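Local coordinates for uncharacterized protein lp_2219 (Lactobacillus plantarum, PDB 3HFQ), which is of unknown function but folds as a seven-bladed beta-propeller of the lactonase family, which is consistent with an enzymatic role that remains unproven, at residues G227-I232 / A265-T270; A244-H249 / P288-L293. The protein carries 1 engineered substitution. One frame throughout, in Å; residues are numbered along the deposited sequence.

Contact 1 of 2, residues G227-I232 / A265-T270; sequences GIVKTI and AVFAVT
A265 opens the contact with its methyl group, which points at the chain just past the end of strand 222-230: CB lies 3.7 Å from the carbonyl O of T231. These two residues also mark the nearest backbone approach, with CA of A265 and CA of T231 6.3 Å apart. That spacing, together with the lack of any hydrogen bond between the two segments, indicates side-chain packing and not sheet pairing. A265 makes its backbone hydrogen bonding with V256 of strand 253-259. T231 is likewise engaged elsewhere, its OG1 being hydrogen-bonded to ND2 of N258.

Two residues on, F267 again faces the 227-232 segment and supplies the largest share of the contact. Its CG stands anti to the carbonyl carbon (chi1 -63°), which sends the ring across the gap with its far end leading. CZ of F267 comes to 3.5 Å from the O of K230, and this oxygen lies in the ring plane at the edge, where the slightly positive ring hydrogens would suit it. The CA of T231 sits near the same plane, 4.2 Å from CZ of F267. V229 reaches in from the opposite direction, and its CG2 meets CE2 of F267 at 3.8 Å, obliquely to the ring. I211 of strand 210-217 packs against V229, T231 and F267 alike, while L277 of strand 275-282 also touches the phenylalanine.

The buried area between the segments is modest, 163 Å², shared mainly by F267, T231, V229 and A265. Strand 222-230 is the fourth strand, at one edge of its four-stranded antiparallel sheet, and strand 263-269 the third strand of the following one. This seam, in which a ring and a methyl meet backbone carbonyls and one valine, lies between consecutive blades and is characteristic of a beta-propeller.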
loop_
_atom_site.group_PDB
_atom_site.type_symbol
_atom_site.label_atom_id
_atom_site.label_comp_id
_atom_site.label_asym_id
_atom_site.label_seq_id
_atom_site.Cartn_x
_atom_site.Cartn_y
_atom_site.Cartn_z
ATOM N N GLY A 227 5.289 16.519 13.152
ATOM C CA GLY A 227 6.482 17.009 12.483
ATOM C C GLY A 227 6.573 16.450 11.077
ATOM O O GLY A 227 5.786 15.581 10.702
ATOM N N ILE A 228 7.529 16.945 10.296
ATOM C CA ILE A 228 7.709 16.490 8.920
ATOM C C ILE A 228 9.191 16.322 8.583
ATOM O O ILE A 228 10.026 17.129 8.997
ATOM C CB ILE A 228 7.084 17.495 7.918
ATOM C CG1 ILE A 228 5.575 17.606 8.158
ATOM C CG2 ILE A 228 7.361 17.055 6.486
ATOM C CD1 ILE A 228 4.861 18.530 7.187
ATOM N N VAL A 229 9.513 15.266 7.842
ATOM C CA VAL A 229 10.891 15.004 7.429
ATOM C C VAL A 229 10.910 14.714 5.933
ATOM O O VAL A 229 9.890 14.319 5.370
ATOM C CB VAL A 229 11.500 13.786 8.178
ATOM C CG1 VAL A 229 11.655 14.108 9.660
ATOM C CG2 VAL A 229 10.616 12.556 7.994
ATOM N N LYS A 230 12.059 14.918 5.289
ATOM C CA LYS A 230 12.179 14.652 3.855
ATOM C C LYS A 230 12.577 13.197 3.644
ATOM O O LYS A 230 13.232 12.600 4.495
ATOM C CB LYS A 230 13.220 15.582 3.212
ATOM C CG LYS A 230 12.861 17.061 3.320
ATOM C CD LYS A 230 13.860 17.968 2.602
ATOM C CE LYS A 230 13.660 17.962 1.091
ATOM N NZ LYS A 230 14.525 18.973 0.412
ATOM N N THR A 231 12.184 12.625 2.508
ATOM C CA THR A 231 12.499 11.229 2.229
ATOM C C THR A 231 13.662 11.073 1.253
ATOM O O THR A 231 14.061 9.953 0.936
ATOM C CB THR A 231 11.270 10.477 1.668
ATOM O OG1 THR A 231 10.936 10.991 0.373
ATOM C CG2 THR A 231 10.070 10.655 2.598
ATOM N N ILE A 232 14.202 12.199 0.793
ATOM C CA ILE A 232 15.330 12.208 -0.143
ATOM C C ILE A 232 16.276 13.360 0.199
ATOM O O ILE A 232 15.932 14.237 0.994
ATOM C CB ILE A 232 14.862 12.390 -1.607
ATOM C CG1 ILE A 232 13.997 13.647 -1.725
ATOM C CG2 ILE A 232 14.107 11.158 -2.074
ATOM C CD1 ILE A 232 13.631 14.011 -3.153
ATOM N N ALA A 265 14.157 4.523 2.039
ATOM C CA ALA A 265 14.764 5.361 3.065
ATOM C C ALA A 265 14.338 4.763 4.397
ATOM O O ALA A 265 13.164 4.470 4.605
ATOM C CB ALA A 265 14.272 6.797 2.942
ATOM N N VAL A 266 15.300 4.578 5.292
ATOM C CA VAL A 266 15.028 3.989 6.593
ATOM C C VAL A 266 15.114 5.035 7.693
ATOM O O VAL A 266 16.086 5.800 7.765
ATOM C CB VAL A 266 16.042 2.874 6.907
ATOM C CG1 VAL A 266 15.629 2.136 8.167
ATOM C CG2 VAL A 266 16.148 1.920 5.722
ATOM N N PHE A 267 14.099 5.059 8.550
ATOM C CA PHE A 267 14.046 6.007 9.658
ATOM C C PHE A 267 13.907 5.294 10.990
ATOM O O PHE A 267 13.190 4.298 11.102
ATOM C CB PHE A 267 12.847 6.954 9.525
ATOM C CG PHE A 267 12.888 7.840 8.317
ATOM C CD1 PHE A 267 12.510 7.358 7.067
ATOM C CD2 PHE A 267 13.279 9.172 8.437
ATOM C CE1 PHE A 267 12.518 8.186 5.954
ATOM C CE2 PHE A 267 13.291 10.011 7.328
ATOM C CZ PHE A 267 12.908 9.519 6.083
ATOM N N ALA A 268 14.593 5.812 12.000
ATOM C CA ALA A 268 14.493 5.262 13.340
ATOM C C ALA A 268 13.375 6.064 13.999
ATOM O O ALA A 268 13.363 7.297 13.916
ATOM C CB ALA A 268 15.802 5.462 14.097
ATOM N N VAL A 269 12.424 5.373 14.620
ATOM C CA VAL A 269 11.319 6.044 15.296
ATOM C C VAL A 269 11.701 6.186 16.761
ATOM O O VAL A 269 11.992 5.195 17.427
ATOM C CB VAL A 269 10.008 5.223 15.228
ATOM C CG1 VAL A 269 8.885 6.003 15.885
ATOM C CG2 VAL A 269 9.658 4.900 13.786
ATOM N N THR A 270 11.707 7.414 17.261
ATOM C CA THR A 270 12.060 7.632 18.650
ATOM C C THR A 270 10.895 8.242 19.418
ATOM O O THR A 270 9.740 8.074 19.032
ATOM C CB THR A 270 13.327 8.513 18.766
ATOM O OG1 THR A 270 13.132 9.750 18.067
ATOM C CG2 THR A 270 14.523 7.779 18.157
#

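Contact 2 of 2, residues A244-H249 / P288-L293; sequences AIRLSH and PRDFDL
A salt-bridge network centred on R246 joins the innermost strands of two consecutive propeller blades, its carboxylates coming from D290 and D292. The strand segments 244-247 and 290-293 run nearly parallel, 8° apart, but their axes approach only to 6.7 Å, and the hydrogen bonds across them come from the arginine side chain. The chain of R246 bends at chi2, which carries the guanidinium across the neighbouring strand to the carbonyl of F291. NE of R246 donates to the O of F291 at 2.8 Å with an N-H...O angle of 149°, arriving in the carbonyl plane, while the oxygen is tilted slightly from the guanidinium plane; NH2 adds a weak bond to the same oxygen.

The acidic partners use the guanidinium differently. NH2 of R246 forms a weak hydrogen bond within its salt bridge to OD1 of D290 (3.1 Å), and a water links NH2 to OD2 of D290, which also accepts from the backbone N of V337. D292 instead lies over one guanidinium face, with the planes 17° apart. Its OD1, 3.5 Å from NE of R246, interacts by charge alone and accepts a hydrogen bond from the N of L293.

The F291 ring slides past R246 in the opposite direction, its plane nearly perpendicular to the guanidinium. CE2 of F291 lies 3.5 Å from CG of R246, which meets the ring obliquely, and CE1 of F291 rests 3.7 Å from CB of A244. L293 extends the apolar part, its CD2 4.1 Å from CA of S248.

The surroundings are all strands and loops. F291 packs on Y255 and S257 of strand 253-259 and on V300 and V302 of strand 299-304, whereas I245 turns the other way, onto H191 and V193 of strand 189-194, the first strand of the preceding blade.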
loop_
_atom_site.group_PDB
_atom_site.type_symbol
_atom_site.label_atom_id
_atom_site.label_comp_id
_atom_site.label_asym_id
_atom_site.label_seq_id
_atom_site.Cartn_x
_atom_site.Cartn_y
_atom_site.Cartn_z
ATOM N N ALA A 244 5.247 3.637 -1.079
ATOM C CA ALA A 244 4.857 2.765 0.022
ATOM C C ALA A 244 5.540 3.137 1.326
ATOM O O ALA A 244 6.634 3.698 1.325
ATOM C CB ALA A 244 5.169 1.318 -0.329
ATOM N N ILE A 245 4.887 2.821 2.439
ATOM C CA ILE A 245 5.441 3.113 3.755
ATOM C C ILE A 245 5.128 1.941 4.687
ATOM O O ILE A 245 3.992 1.472 4.752
ATOM C CB ILE A 245 4.873 4.454 4.306
ATOM C CG1 ILE A 245 5.545 4.808 5.635
ATOM C CG2 ILE A 245 3.364 4.373 4.453
ATOM C CD1 ILE A 245 5.319 6.258 6.053
ATOM N N ARG A 246 6.152 1.456 5.385
ATOM C CA ARG A 246 5.999 0.312 6.286
ATOM C C ARG A 246 6.659 0.557 7.638
ATOM O O ARG A 246 7.603 1.331 7.745
ATOM C CB ARG A 246 6.637 -0.929 5.665
ATOM C CG ARG A 246 6.183 -1.238 4.251
ATOM C CD ARG A 246 4.772 -1.801 4.225
ATOM N NE ARG A 246 4.433 -2.266 2.885
ATOM C CZ ARG A 246 3.257 -2.780 2.543
ATOM N NH1 ARG A 246 2.292 -2.896 3.450
ATOM N NH2 ARG A 246 3.050 -3.183 1.295
ATOM N N LEU A 247 6.173 -0.129 8.665
ATOM C CA LEU A 247 6.728 0.018 10.005
ATOM C C LEU A 247 7.011 -1.369 10.568
ATOM O O LEU A 247 6.191 -2.277 10.432
ATOM C CB LEU A 247 5.728 0.748 10.904
ATOM C CG LEU A 247 6.160 1.119 12.324
ATOM C CD1 LEU A 247 7.219 2.216 12.275
ATOM C CD2 LEU A 247 4.944 1.600 13.108
ATOM N N SER A 248 8.171 -1.541 11.194
ATOM C CA SER A 248 8.514 -2.838 11.770
ATOM C C SER A 248 7.516 -3.184 12.872
ATOM O O SER A 248 6.887 -2.298 13.446
ATOM C CB SER A 248 9.942 -2.816 12.329
ATOM O OG SER A 248 10.103 -1.789 13.288
ATOM N N HIS A 249 7.375 -4.475 13.158
ATOM C CA HIS A 249 6.440 -4.949 14.172
ATOM C C HIS A 249 6.680 -4.328 15.547
ATOM O O HIS A 249 5.734 -4.081 16.294
ATOM C CB HIS A 249 6.520 -6.474 14.289
ATOM C CG HIS A 249 5.420 -7.075 15.107
ATOM N ND1 HIS A 249 4.123 -7.187 14.642
ATOM C CD2 HIS A 249 5.413 -7.582 16.359
ATOM C CE1 HIS A 249 3.373 -7.738 15.574
ATOM N NE2 HIS A 249 4.127 -7.989 16.630
ATOM N N PRO A 288 10.280 2.070 -7.554
ATOM C CA PRO A 288 9.862 1.107 -6.529
ATOM C C PRO A 288 8.530 1.548 -5.906
ATOM O O PRO A 288 8.506 2.257 -4.895
ATOM C CB PRO A 288 11.016 1.145 -5.528
ATOM C CG PRO A 288 11.514 2.572 -5.651
ATOM C CD PRO A 288 11.516 2.765 -7.146
ATOM N N ARG A 289 7.430 1.108 -6.509
ATOM C CA ARG A 289 6.090 1.468 -6.050
ATOM C C ARG A 289 5.628 0.742 -4.789
ATOM O O ARG A 289 4.746 1.228 -4.081
ATOM C CB ARG A 289 5.089 1.247 -7.188
ATOM C CG ARG A 289 3.660 1.689 -6.893
ATOM C CD ARG A 289 2.898 1.893 -8.198
ATOM N NE ARG A 289 1.451 1.934 -8.004
ATOM C CZ ARG A 289 0.626 2.700 -8.708
ATOM N NH1 ARG A 289 1.104 3.499 -9.653
ATOM N NH2 ARG A 289 -0.680 2.661 -8.476
ATOM N N ASP A 290 6.208 -0.419 -4.500
ATOM C CA ASP A 290 5.825 -1.142 -3.291
ATOM C C ASP A 290 6.944 -2.054 -2.811
ATOM O O ASP A 290 7.840 -2.419 -3.572
ATOM C CB ASP A 290 4.549 -1.964 -3.527
ATOM C CG ASP A 290 3.899 -2.423 -2.225
ATOM O OD1 ASP A 290 4.090 -1.747 -1.191
ATOM O OD2 ASP A 290 3.180 -3.448 -2.235
ATOM N N PHE A 291 6.873 -2.410 -1.536
ATOM C CA PHE A 291 7.845 -3.282 -0.894
ATOM C C PHE A 291 7.247 -3.645 0.455
ATOM O O PHE A 291 6.247 -3.064 0.864
ATOM C CB PHE A 291 9.169 -2.540 -0.659
ATOM C CG PHE A 291 9.097 -1.490 0.427
ATOM C CD1 PHE A 291 8.602 -0.214 0.156
ATOM C CD2 PHE A 291 9.478 -1.795 1.734
ATOM C CE1 PHE A 291 8.482 0.737 1.165
ATOM C CE2 PHE A 291 9.361 -0.847 2.755
ATOM C CZ PHE A 291 8.860 0.423 2.468
ATOM N N ASP A 292 7.850 -4.609 1.142
ATOM C CA ASP A 292 7.389 -4.975 2.473
ATOM C C ASP A 292 8.404 -5.874 3.154
ATOM O O ASP A 292 9.237 -6.499 2.495
ATOM C CB ASP A 292 6.030 -5.685 2.420
ATOM C CG ASP A 292 5.327 -5.702 3.776
ATOM O OD1 ASP A 292 5.786 -4.989 4.700
ATOM O OD2 ASP A 292 4.308 -6.414 3.917
ATOM N N LEU A 293 8.348 -5.908 4.480
ATOM C CA LEU A 293 9.230 -6.764 5.255
ATOM C C LEU A 293 8.563 -8.129 5.200
ATOM O O LEU A 293 7.344 -8.211 5.051
ATOM C CB LEU A 293 9.301 -6.298 6.715
ATOM C CG LEU A 293 10.131 -5.061 7.076
ATOM C CD1 LEU A 293 9.569 -3.819 6.401
ATOM C CD2 LEU A 293 10.120 -4.894 8.592
HETATM O O HOH W 1 1.399 -4.405 -0.458
#

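How the contacts relate
From the N terminus the four segments come in the order 227-232, 244-249, 265-270, 288-293, so the two contacts alternate and their loops cross. Contact 1 closes a loop of 32 intervening residues and contact 2 one of 38. The blade built from strands 241-247 to 275-282 takes part in both: its third strand packs against the preceding blade in contact 1, and its first strand holds the following blade in contact 2. The centre of contact 1 lies about 18 Å, and that of contact 2 about 8 Å, from the centre of the chain, their own centres being about 14 Å apart. Within the shared blade they touch, V269 CG2 to L247 CD1 at 3.9 Å.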